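Side-chain contacts in AlkD2 (Streptococcus mutans, PDB 6M9M), which is of unknown function but binds inosine-5'-monophosphate and belongs to the HEAT-like repeat family of DNA glycosylases: residues A[112-117]-A[123-128]; A[57-62]-A[77-82]; A[182-187]-A[199-204]. All blocks are in the same frame, centred on the assembly; numbering follows the deposited sequence. Where two conformers were deposited one is given.

Interaction 1: A[112-117]-A[123-128]; sequences DEWLKS and RRAATE
Leu115 and Arg123 bring the backbones of 112-117 and 123-128 within 4.5 Å of each other, measured between their CA atoms, where helix 108-115 ends and the chain soon turns into helix 120-129. Lys116 is the first residue to leave helical angles. At this meeting point the CA-H of Arg123 faces the carbonyl oxygen of Trp114, with 3.5 Å between Arg123 CA and Trp114 O. The methyl of Ala126 meets two side chains, CB of Trp114 and CD2 of Leu115, each 3.9 Å from Ala126 CB. Further along, Ala125 CB approaches the indole of Trp114 at its edge, in the ring plane, next to CZ3. These alanines seat helix 120-129 against helix 108-115, a pairing of successive helices as in HEAT-like repeat proteins, and here Phe95 of helix 85-102 also meets the Trp114 ring. Leu115 CD2 also lies against Thr127 CG2 in one conformer of the threonine, whose hydroxyl has Ser164 as a partner. On the other flank the side chain of Arg123, bent at chi3 (-61°), runs over the carbonyl oxygens of Leu115 and Ser117. Its NH1 donates to Ser117 O at 2.9 Å with an N-H...O angle of 155°; the oxygen lies near the guanidinium plane, at its edge. Asp156 takes the NE of the same guanidinium in a salt bridge.

Interaction 2: A[57-62]-A[77-82]; sequences YAVFLF and DEVSKD
Both valines of this contact, Val59 and Val79, hold CG1 opposite the backbone N (chi1 178° in each), which places CG2 beside that nitrogen. Their CB atoms point toward the opposing segment, and the two side chains lie alongside each other, pointing opposite ways, bringing CG2 of Val59 to 3.6 Å from CG1 of Val79. The second methyl of Val79 serves another neighbour: CG2 rests obliquely against the Phe62 ring, 3.8 Å from its CE2 and 3.9 Å from its CD2. Val79 thus divides its two branches between residues one helical turn apart on 57-62. The contact is wholly apolar and buried. Val59 also touches Val90 and Ala94 of helix 85-102, while the ring of Phe62 meets those of Phe44 and Phe74, so the valine pair is one part of a larger hydrophobic interior. Val79 begins a type I beta turn that runs to Asp82, whose carboxylate forms a salt bridge with Arg55. This aliphatic and aromatic packing sets the consecutive helices 52-65 and 69-79 against each other, as expected in the alpha-helical solenoid of HEAT-like repeats.

Interaction 3: A[182-187]-A[199-204]; sequences IELKNW and KLASKF
A small apolar contact joins Leu184 to Ala201 and Ser202 near the C-terminal end of the HEAT-like helical solenoid, where the last two helices, 177-185 and 192-201, pack together. It lies about 23 Å from the centre of the chain, measured centre to centre, and away from the nucleotide site. The backbones stay well apart, with 7.8 Å between the CA atoms of Leu184 and Ser202, and the leucine side chain spans the gap. Its CG is turned away from its own carbonyl carbon (chi1 -61°), and the two methyls then divide the work. CD1 reaches Ser202 CB at 3.9 Å and also lies near the carbonyl oxygen of Ala201, whereas CD2 approaches the methyl of Ala201, with 4.2 Å between Leu184 CD2 and Ala201 CB. Ser202 meets the leucine through its CB; its hydroxyl is hydrogen-bonded to the carbonyl oxygen of Tyr198, one turn earlier. Leu169 of helix 159-175 touches both Ala201 and Trp187, linking the contact to the preceding part of the solenoid. The indole of Trp187 also covers Leu184 from within the same segment, with CD2 lying over one ring face toward the rim. Trp187 is held in turn by Glu183: Trp187 NE1 donates to Glu183 OE2 at 2.8 Å, nearly straight at 170°, and OE2 lies in the indole plane on the ring's edge.

How the interactions relate
Along the chain the contacts come in series, interaction 2 first, then interaction 1, then interaction 3, each joining two helices that follow one another in sequence: 52-65 with 69-79, 108-115 with 120-129, and 177-185 with 192-201. None touches another. The centres of interactions 1 and 2 are about 15 Å apart, those of 1 and 3 about 21 Å, and those of 2 and 3 about 33 Å; interactions 2 and 3 lie on opposite sides of the chain's centre. Helix 85-102, which carries the nucleotide-binding Trp85 and Arg86, packs against interactions 1 and 2, whereas interaction 3 lies away from that site. Helix 159-175 borders interactions 1 and 3, consistent with a continuous solenoid.

Interaction 1: A[112-117]-A[123-128]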
loop_
_atom_site.group_PDB
_atom_site.type_symbol
_atom_site.label_atom_id
_atom_site.label_comp_id
_atom_site.label_asym_id
_atom_site.label_seq_id
_atom_site.Cartn_x
_atom_site.Cartn_y
_atom_site.Cartn_z
ATOM N N ASP A 112 -0.053 -5.994 -10.463
ATOM C CA ASP A 112 -1.243 -6.117 -11.300
ATOM C C ASP A 112 -2.312 -6.959 -10.613
ATOM O O ASP A 112 -3.506 -6.661 -10.707
ATOM C CB ASP A 112 -0.839 -6.682 -12.667
ATOM C CG ASP A 112 -0.024 -5.679 -13.480
ATOM O OD1 ASP A 112 -0.158 -4.472 -13.203
ATOM O OD2 ASP A 112 0.754 -6.077 -14.374
ATOM N N GLU A 113 -1.906 -8.014 -9.915
ATOM C CA GLU A 113 -2.856 -8.839 -9.175
ATOM C C GLU A 113 -3.569 -8.036 -8.092
ATOM O O GLU A 113 -4.794 -8.104 -7.959
ATOM C CB GLU A 113 -2.083 -10.015 -8.590
ATOM C CG GLU A 113 -2.831 -10.985 -7.752
ATOM C CD GLU A 113 -1.918 -12.152 -7.371
ATOM O OE1 GLU A 113 -1.266 -12.082 -6.313
ATOM O OE2 GLU A 113 -1.810 -13.116 -8.156
ATOM N N TRP A 114 -2.827 -7.241 -7.320
ATOM C CA TRP A 114 -3.467 -6.460 -6.266
ATOM C C TRP A 114 -4.392 -5.396 -6.850
ATOM O O TRP A 114 -5.477 -5.154 -6.312
ATOM C CB TRP A 114 -2.418 -5.834 -5.350
ATOM C CG TRP A 114 -1.795 -6.784 -4.357
ATOM C CD1 TRP A 114 -1.288 -8.032 -4.591
ATOM C CD2 TRP A 114 -1.636 -6.546 -2.954
ATOM N NE1 TRP A 114 -0.812 -8.575 -3.423
ATOM C CE2 TRP A 114 -1.012 -7.685 -2.401
ATOM C CE3 TRP A 114 -1.961 -5.478 -2.115
ATOM C CZ2 TRP A 114 -0.706 -7.784 -1.044
ATOM C CZ3 TRP A 114 -1.645 -5.567 -0.771
ATOM C CH2 TRP A 114 -1.037 -6.721 -0.244
ATOM N N LEU A 115 -3.990 -4.747 -7.954
ATOM C CA LEU A 115 -4.836 -3.725 -8.560
ATOM C C LEU A 115 -6.145 -4.294 -9.105
ATOM O O LEU A 115 -7.117 -3.541 -9.244
ATOM C CB LEU A 115 -4.086 -3.020 -9.695
ATOM C CG LEU A 115 -2.890 -2.161 -9.327
ATOM C CD1 LEU A 115 -2.126 -1.770 -10.587
ATOM C CD2 LEU A 115 -3.328 -0.929 -8.564
ATOM N N LYS A 116 -6.193 -5.595 -9.398
ATOM C CA LYS A 116 -7.382 -6.251 -9.929
ATOM C C LYS A 116 -8.132 -7.060 -8.876
ATOM O O LYS A 116 -9.117 -7.725 -9.202
ATOM C CB LYS A 116 -7.000 -7.133 -11.122
ATOM C CG LYS A 116 -6.522 -6.328 -12.325
ATOM C CD LYS A 116 -6.074 -7.202 -13.478
ATOM C CE LYS A 116 -5.397 -6.363 -14.556
ATOM N NZ LYS A 116 -6.245 -5.217 -14.990
ATOM N N SER A 117 -7.723 -6.977 -7.616
ATOM C CA SER A 117 -8.325 -7.768 -6.558
ATOM C C SER A 117 -9.757 -7.342 -6.258
ATOM O O SER A 117 -10.159 -6.204 -6.488
ATOM C CB SER A 117 -7.537 -7.600 -5.261
ATOM O OG SER A 117 -8.324 -8.014 -4.155
ATOM N N ARG A 123 -6.832 -3.147 -3.567
ATOM C CA ARG A 123 -6.553 -2.260 -4.691
ATOM C C ARG A 123 -5.968 -0.941 -4.206
ATOM O O ARG A 123 -4.988 -0.443 -4.777
ATOM C CB ARG A 123 -7.843 -2.010 -5.480
ATOM C CG ARG A 123 -8.481 -3.279 -6.032
ATOM C CD ARG A 123 -9.513 -3.028 -7.108
ATOM N NE ARG A 123 -10.660 -2.227 -6.705
ATOM C CZ ARG A 123 -11.718 -2.689 -6.051
ATOM N NH1 ARG A 123 -11.760 -3.958 -5.647
ATOM N NH2 ARG A 123 -12.717 -1.876 -5.786
ATOM N N ARG A 124 -6.536 -0.378 -3.131
ATOM C CA ARG A 124 -6.046 0.898 -2.616
ATOM C C ARG A 124 -4.656 0.751 -2.013
ATOM O O ARG A 124 -3.835 1.662 -2.127
ATOM C CB ARG A 124 -7.033 1.467 -1.588
ATOM C CG ARG A 124 -6.795 2.928 -1.191
ATOM C CD ARG A 124 -5.875 3.054 0.017
ATOM N NE ARG A 124 -5.850 4.431 0.498
ATOM C CZ ARG A 124 -5.111 4.863 1.517
ATOM N NH1 ARG A 124 -4.320 4.020 2.155
ATOM N NH2 ARG A 124 -5.155 6.136 1.881
ATOM N N ALA A 125 -4.358 -0.389 -1.374
ATOM C CA ALA A 125 -3.027 -0.550 -0.795
ATOM C C ALA A 125 -1.952 -0.464 -1.866
ATOM O O ALA A 125 -0.883 0.132 -1.649
ATOM C CB ALA A 125 -2.921 -1.863 -0.034
ATOM N N ALA A 126 -2.217 -1.041 -3.039
ATOM C CA ALA A 126 -1.242 -0.962 -4.124
ATOM C C ALA A 126 -1.167 0.440 -4.716
ATOM O O ALA A 126 -0.068 0.965 -4.947
ATOM C CB ALA A 126 -1.581 -1.982 -5.205
ATOM N N THR A 127 -2.317 1.062 -4.987
ATOM C CA THR A 127 -2.279 2.391 -5.588
ATOM C C THR A 127 -1.615 3.389 -4.657
ATOM O O THR A 127 -0.793 4.201 -5.093
ATOM C CB THR A 127 -3.678 2.879 -6.002
ATOM O OG1 THR A 127 -4.541 2.989 -4.863
ATOM C CG2 THR A 127 -4.294 1.951 -7.053
ATOM N N GLU A 128 -1.976 3.364 -3.376
ATOM C CA GLU A 128 -1.454 4.323 -2.411
ATOM C C GLU A 128 -0.035 3.997 -1.989
ATOM O O GLU A 128 0.798 4.897 -1.837
ATOM C CB GLU A 128 -2.356 4.358 -1.179
ATOM C CG GLU A 128 -2.011 5.442 -0.169
ATOM C CD GLU A 128 -2.394 6.852 -0.599
ATOM O OE1 GLU A 128 -3.151 7.017 -1.592
ATOM O OE2 GLU A 128 -1.949 7.788 0.088
#

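Interaction 2: A[57-62]-A[77-82]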
loop_
_atom_site.group_PDB
_atom_site.type_symbol
_atom_site.label_atom_id
_atom_site.label_comp_id
_atom_site.label_asym_id
_atom_site.label_seq_id
_atom_site.Cartn_x
_atom_site.Cartn_y
_atom_site.Cartn_z
ATOM N N TYR A 57 2.198 -2.936 14.004
ATOM C CA TYR A 57 3.494 -3.601 14.160
ATOM C C TYR A 57 3.539 -4.909 13.374
ATOM O O TYR A 57 4.501 -5.187 12.648
ATOM C CB TYR A 57 3.735 -3.814 15.661
ATOM C CG TYR A 57 4.792 -4.822 16.016
ATOM C CD1 TYR A 57 4.465 -6.153 16.166
ATOM C CD2 TYR A 57 6.120 -4.449 16.195
ATOM C CE1 TYR A 57 5.411 -7.094 16.499
ATOM C CE2 TYR A 57 7.083 -5.391 16.536
ATOM C CZ TYR A 57 6.719 -6.718 16.670
ATOM O OH TYR A 57 7.629 -7.692 17.004
ATOM N N ALA A 58 2.491 -5.725 13.508
ATOM C CA ALA A 58 2.450 -7.018 12.834
ATOM C C ALA A 58 2.481 -6.867 11.321
ATOM O O ALA A 58 3.106 -7.680 10.626
ATOM C CB ALA A 58 1.192 -7.778 13.248
ATOM N N VAL A 59 1.772 -5.867 10.793
ATOM C CA VAL A 59 1.737 -5.660 9.347
ATOM C C VAL A 59 3.081 -5.164 8.832
ATOM O O VAL A 59 3.504 -5.544 7.733
ATOM C CB VAL A 59 0.542 -4.780 8.944
ATOM C CG1 VAL A 59 0.532 -4.527 7.453
ATOM C CG2 VAL A 59 -0.767 -5.454 9.381
ATOM N N PHE A 60 3.790 -4.331 9.604
ATOM C CA PHE A 60 5.167 -4.024 9.223
ATOM C C PHE A 60 5.999 -5.307 9.144
ATOM O O PHE A 60 6.793 -5.489 8.214
ATOM C CB PHE A 60 5.820 -3.005 10.173
ATOM C CG PHE A 60 5.392 -1.571 9.943
ATOM C CD1 PHE A 60 5.676 -0.937 8.745
ATOM C CD2 PHE A 60 4.743 -0.850 10.933
ATOM C CE1 PHE A 60 5.292 0.386 8.532
ATOM C CE2 PHE A 60 4.369 0.470 10.724
ATOM C CZ PHE A 60 4.649 1.089 9.525
ATOM N N LEU A 61 5.859 -6.200 10.133
ATOM C CA LEU A 61 6.563 -7.481 10.067
ATOM C C LEU A 61 6.196 -8.270 8.814
ATOM O O LEU A 61 7.069 -8.819 8.137
ATOM C CB LEU A 61 6.297 -8.324 11.310
ATOM C CG LEU A 61 6.951 -7.924 12.630
ATOM C CD1 LEU A 61 6.527 -8.941 13.697
ATOM C CD2 LEU A 61 8.456 -7.873 12.498
ATOM N N PHE A 62 4.901 -8.344 8.487
ATOM C CA PHE A 62 4.497 -9.042 7.276
ATOM C C PHE A 62 5.228 -8.465 6.061
ATOM O O PHE A 62 5.709 -9.207 5.205
ATOM C CB PHE A 62 2.983 -8.945 7.039
ATOM C CG PHE A 62 2.117 -9.721 8.017
ATOM C CD1 PHE A 62 2.508 -10.949 8.564
ATOM C CD2 PHE A 62 0.861 -9.231 8.355
ATOM C CE1 PHE A 62 1.650 -11.647 9.437
ATOM C CE2 PHE A 62 0.032 -9.907 9.222
ATOM C CZ PHE A 62 0.421 -11.110 9.770
ATOM N N ASP A 77 -5.267 -10.762 1.262
ATOM C CA ASP A 77 -6.628 -11.235 1.426
ATOM C C ASP A 77 -7.186 -11.095 2.834
ATOM O O ASP A 77 -8.404 -11.093 2.987
ATOM C CB ASP A 77 -6.718 -12.716 1.034
ATOM C CG ASP A 77 -6.548 -12.951 -0.448
ATOM O OD1 ASP A 77 -6.574 -11.975 -1.234
ATOM O OD2 ASP A 77 -6.367 -14.126 -0.812
ATOM N N GLU A 78 -6.344 -11.043 3.863
ATOM C CA GLU A 78 -6.807 -10.983 5.240
ATOM C C GLU A 78 -6.538 -9.642 5.908
ATOM O O GLU A 78 -7.455 -9.071 6.484
ATOM C CB GLU A 78 -6.245 -12.128 6.087
ATOM C CG GLU A 78 -6.408 -13.498 5.466
ATOM C CD GLU A 78 -7.848 -13.907 5.201
ATOM O OE1 GLU A 78 -8.783 -13.302 5.768
ATOM O OE2 GLU A 78 -8.034 -14.865 4.430
ATOM N N VAL A 79 -5.316 -9.105 5.819
ATOM C CA VAL A 79 -5.066 -7.787 6.404
ATOM C C VAL A 79 -5.967 -6.751 5.738
ATOM O O VAL A 79 -6.390 -5.774 6.375
ATOM C CB VAL A 79 -3.571 -7.420 6.315
ATOM C CG1 VAL A 79 -3.353 -6.023 6.875
ATOM C CG2 VAL A 79 -2.723 -8.445 7.062
ATOM N N SER A 80 -6.253 -6.929 4.444
ATOM C CA SER A 80 -7.126 -6.028 3.718
ATOM C C SER A 80 -8.535 -5.954 4.287
ATOM O O SER A 80 -9.242 -4.997 3.952
ATOM C CB SER A 80 -7.171 -6.461 2.261
ATOM O OG SER A 80 -7.612 -7.802 2.182
ATOM N N LYS A 81 -8.944 -6.890 5.156
ATOM C CA LYS A 81 -10.240 -6.831 5.833
ATOM C C LYS A 81 -10.224 -5.971 7.097
ATOM O O LYS A 81 -11.276 -5.771 7.709
ATOM C CB LYS A 81 -10.719 -8.243 6.198
ATOM C CG LYS A 81 -10.938 -9.155 5.014
ATOM C CD LYS A 81 -11.136 -10.608 5.502
ATOM C CE LYS A 81 -11.433 -11.542 4.361
ATOM N NZ LYS A 81 -11.449 -12.943 4.810
ATOM N N ASP A 82 -9.075 -5.458 7.514
ATOM C CA ASP A 82 -8.994 -4.772 8.799
ATOM C C ASP A 82 -9.906 -3.554 8.813
ATOM O O ASP A 82 -9.908 -2.760 7.867
ATOM C CB ASP A 82 -7.539 -4.366 9.060
ATOM C CG ASP A 82 -7.240 -4.212 10.531
ATOM O OD1 ASP A 82 -7.758 -3.252 11.141
ATOM O OD2 ASP A 82 -6.507 -5.065 11.073
#

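Interaction 3: A[182-187]-A[199-204]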
loop_
_atom_site.group_PDB
_atom_site.type_symbol
_atom_site.label_atom_id
_atom_site.label_comp_id
_atom_site.label_asym_id
_atom_site.label_seq_id
_atom_site.Cartn_x
_atom_site.Cartn_y
_atom_site.Cartn_z
ATOM N N ILE A 182 -1.379 13.685 -22.006
ATOM C CA ILE A 182 -1.731 12.757 -23.075
ATOM C C ILE A 182 -2.711 11.699 -22.582
ATOM O O ILE A 182 -3.681 11.364 -23.270
ATOM C CB ILE A 182 -0.457 12.128 -23.668
ATOM C CG1 ILE A 182 0.312 13.167 -24.482
ATOM C CG2 ILE A 182 -0.804 10.912 -24.524
ATOM C CD1 ILE A 182 1.711 12.742 -24.827
ATOM N N GLU A 183 -2.464 11.136 -21.399
ATOM C CA GLU A 183 -3.377 10.133 -20.865
ATOM C C GLU A 183 -4.771 10.718 -20.655
ATOM O O GLU A 183 -5.771 10.130 -21.081
ATOM C CB GLU A 183 -2.816 9.576 -19.555
ATOM C CG GLU A 183 -3.772 8.677 -18.792
ATOM C CD GLU A 183 -4.119 7.403 -19.530
ATOM O OE1 GLU A 183 -3.257 6.875 -20.270
ATOM O OE2 GLU A 183 -5.259 6.930 -19.365
ATOM N N LEU A 184 -4.852 11.878 -19.995
ATOM C CA LEU A 184 -6.151 12.447 -19.642
ATOM C C LEU A 184 -6.942 12.852 -20.877
ATOM O O LEU A 184 -8.172 12.751 -20.878
ATOM C CB LEU A 184 -5.974 13.651 -18.710
ATOM C CG LEU A 184 -5.286 13.386 -17.366
ATOM C CD1 LEU A 184 -5.220 14.644 -16.506
ATOM C CD2 LEU A 184 -5.993 12.275 -16.613
ATOM N N LYS A 185 -6.261 13.303 -21.932
ATOM C CA LYS A 185 -6.964 13.733 -23.132
ATOM C C LYS A 185 -7.776 12.606 -23.748
ATOM O O LYS A 185 -8.762 12.877 -24.439
ATOM C CB LYS A 185 -5.959 14.274 -24.150
ATOM C CG LYS A 185 -6.586 15.045 -25.303
ATOM C CD LYS A 185 -5.522 15.483 -26.291
ATOM C CE LYS A 185 -6.127 16.186 -27.495
ATOM N NZ LYS A 185 -5.108 16.396 -28.562
ATOM N N ASN A 186 -7.399 11.350 -23.499
ATOM C CA ASN A 186 -8.112 10.217 -24.070
ATOM C C ASN A 186 -9.343 9.809 -23.267
ATOM O O ASN A 186 -10.105 8.953 -23.732
ATOM C CB ASN A 186 -7.175 9.013 -24.180
ATOM C CG ASN A 186 -6.108 9.198 -25.240
ATOM O OD1 ASN A 186 -6.367 9.758 -26.302
ATOM N ND2 ASN A 186 -4.899 8.732 -24.950
ATOM N N TRP A 187 -9.566 10.388 -22.092
ATOM C CA TRP A 187 -10.673 9.964 -21.250
ATOM C C TRP A 187 -11.983 10.569 -21.743
ATOM O O TRP A 187 -12.046 11.749 -22.094
ATOM C CB TRP A 187 -10.446 10.422 -19.815
ATOM C CG TRP A 187 -9.315 9.749 -19.107
ATOM C CD1 TRP A 187 -8.348 8.950 -19.649
ATOM C CD2 TRP A 187 -9.022 9.840 -17.708
ATOM N NE1 TRP A 187 -7.484 8.526 -18.664
ATOM C CE2 TRP A 187 -7.880 9.062 -17.469
ATOM C CE3 TRP A 187 -9.632 10.492 -16.624
ATOM C CZ2 TRP A 187 -7.312 8.945 -16.207
ATOM C CZ3 TRP A 187 -9.080 10.346 -15.370
ATOM C CH2 TRP A 187 -7.933 9.587 -15.174
ATOM N N LYS A 199 -10.764 15.331 -11.884
ATOM C CA LYS A 199 -10.538 16.590 -11.183
ATOM C C LYS A 199 -9.279 16.525 -10.331
ATOM O O LYS A 199 -8.481 17.468 -10.325
ATOM C CB LYS A 199 -11.731 16.955 -10.317
ATOM C CG LYS A 199 -12.932 17.449 -11.087
ATOM C CD LYS A 199 -14.068 17.813 -10.130
ATOM C CE LYS A 199 -15.249 18.430 -10.847
ATOM N NZ LYS A 199 -15.927 17.432 -11.722
ATOM N N LEU A 200 -9.070 15.414 -9.616
ATOM C CA LEU A 200 -7.873 15.295 -8.795
ATOM C C LEU A 200 -6.618 15.285 -9.658
ATOM O O LEU A 200 -5.606 15.905 -9.308
ATOM C CB LEU A 200 -7.933 14.007 -7.977
ATOM C CG LEU A 200 -8.943 13.998 -6.836
ATOM C CD1 LEU A 200 -9.145 12.598 -6.288
ATOM C CD2 LEU A 200 -8.517 14.921 -5.702
ATOM N N ALA A 201 -6.662 14.578 -10.787
ATOM C CA ALA A 201 -5.471 14.335 -11.598
ATOM C C ALA A 201 -5.049 15.521 -12.451
ATOM O O ALA A 201 -3.891 15.556 -12.888
ATOM C CB ALA A 201 -5.716 13.130 -12.505
ATOM N N SER A 202 -5.936 16.486 -12.689
ATOM C CA SER A 202 -5.735 17.473 -13.744
ATOM C C SER A 202 -5.379 18.873 -13.251
ATOM O O SER A 202 -5.207 19.778 -14.079
ATOM C CB SER A 202 -6.994 17.560 -14.623
ATOM O OG SER A 202 -8.101 18.024 -13.863
ATOM N N LYS A 203 -5.222 19.077 -11.943
ATOM C CA LYS A 203 -5.007 20.424 -11.417
ATOM C C LYS A 203 -3.801 21.120 -12.043
ATOM O O LYS A 203 -3.824 22.339 -12.261
ATOM C CB LYS A 203 -4.845 20.348 -9.896
ATOM C CG LYS A 203 -4.461 21.670 -9.222
ATOM C CD LYS A 203 -5.492 22.735 -9.436
ATOM C CE LYS A 203 -5.309 23.904 -8.469
ATOM N NZ LYS A 203 -3.959 24.533 -8.505
ATOM N N PHE A 204 -2.726 20.383 -12.304
ATOM C CA PHE A 204 -1.477 20.970 -12.771
ATOM C C PHE A 204 -1.219 20.720 -14.251
ATOM O O PHE A 204 -0.079 20.834 -14.708
ATOM C CB PHE A 204 -0.316 20.506 -11.895
ATOM C CG PHE A 204 -0.516 20.829 -10.447
ATOM C CD1 PHE A 204 -0.441 22.147 -10.005
ATOM C CD2 PHE A 204 -0.824 19.838 -9.534
ATOM C CE1 PHE A 204 -0.662 22.464 -8.674
ATOM C CE2 PHE A 204 -1.029 20.150 -8.211
ATOM C CZ PHE A 204 -0.946 21.459 -7.781
#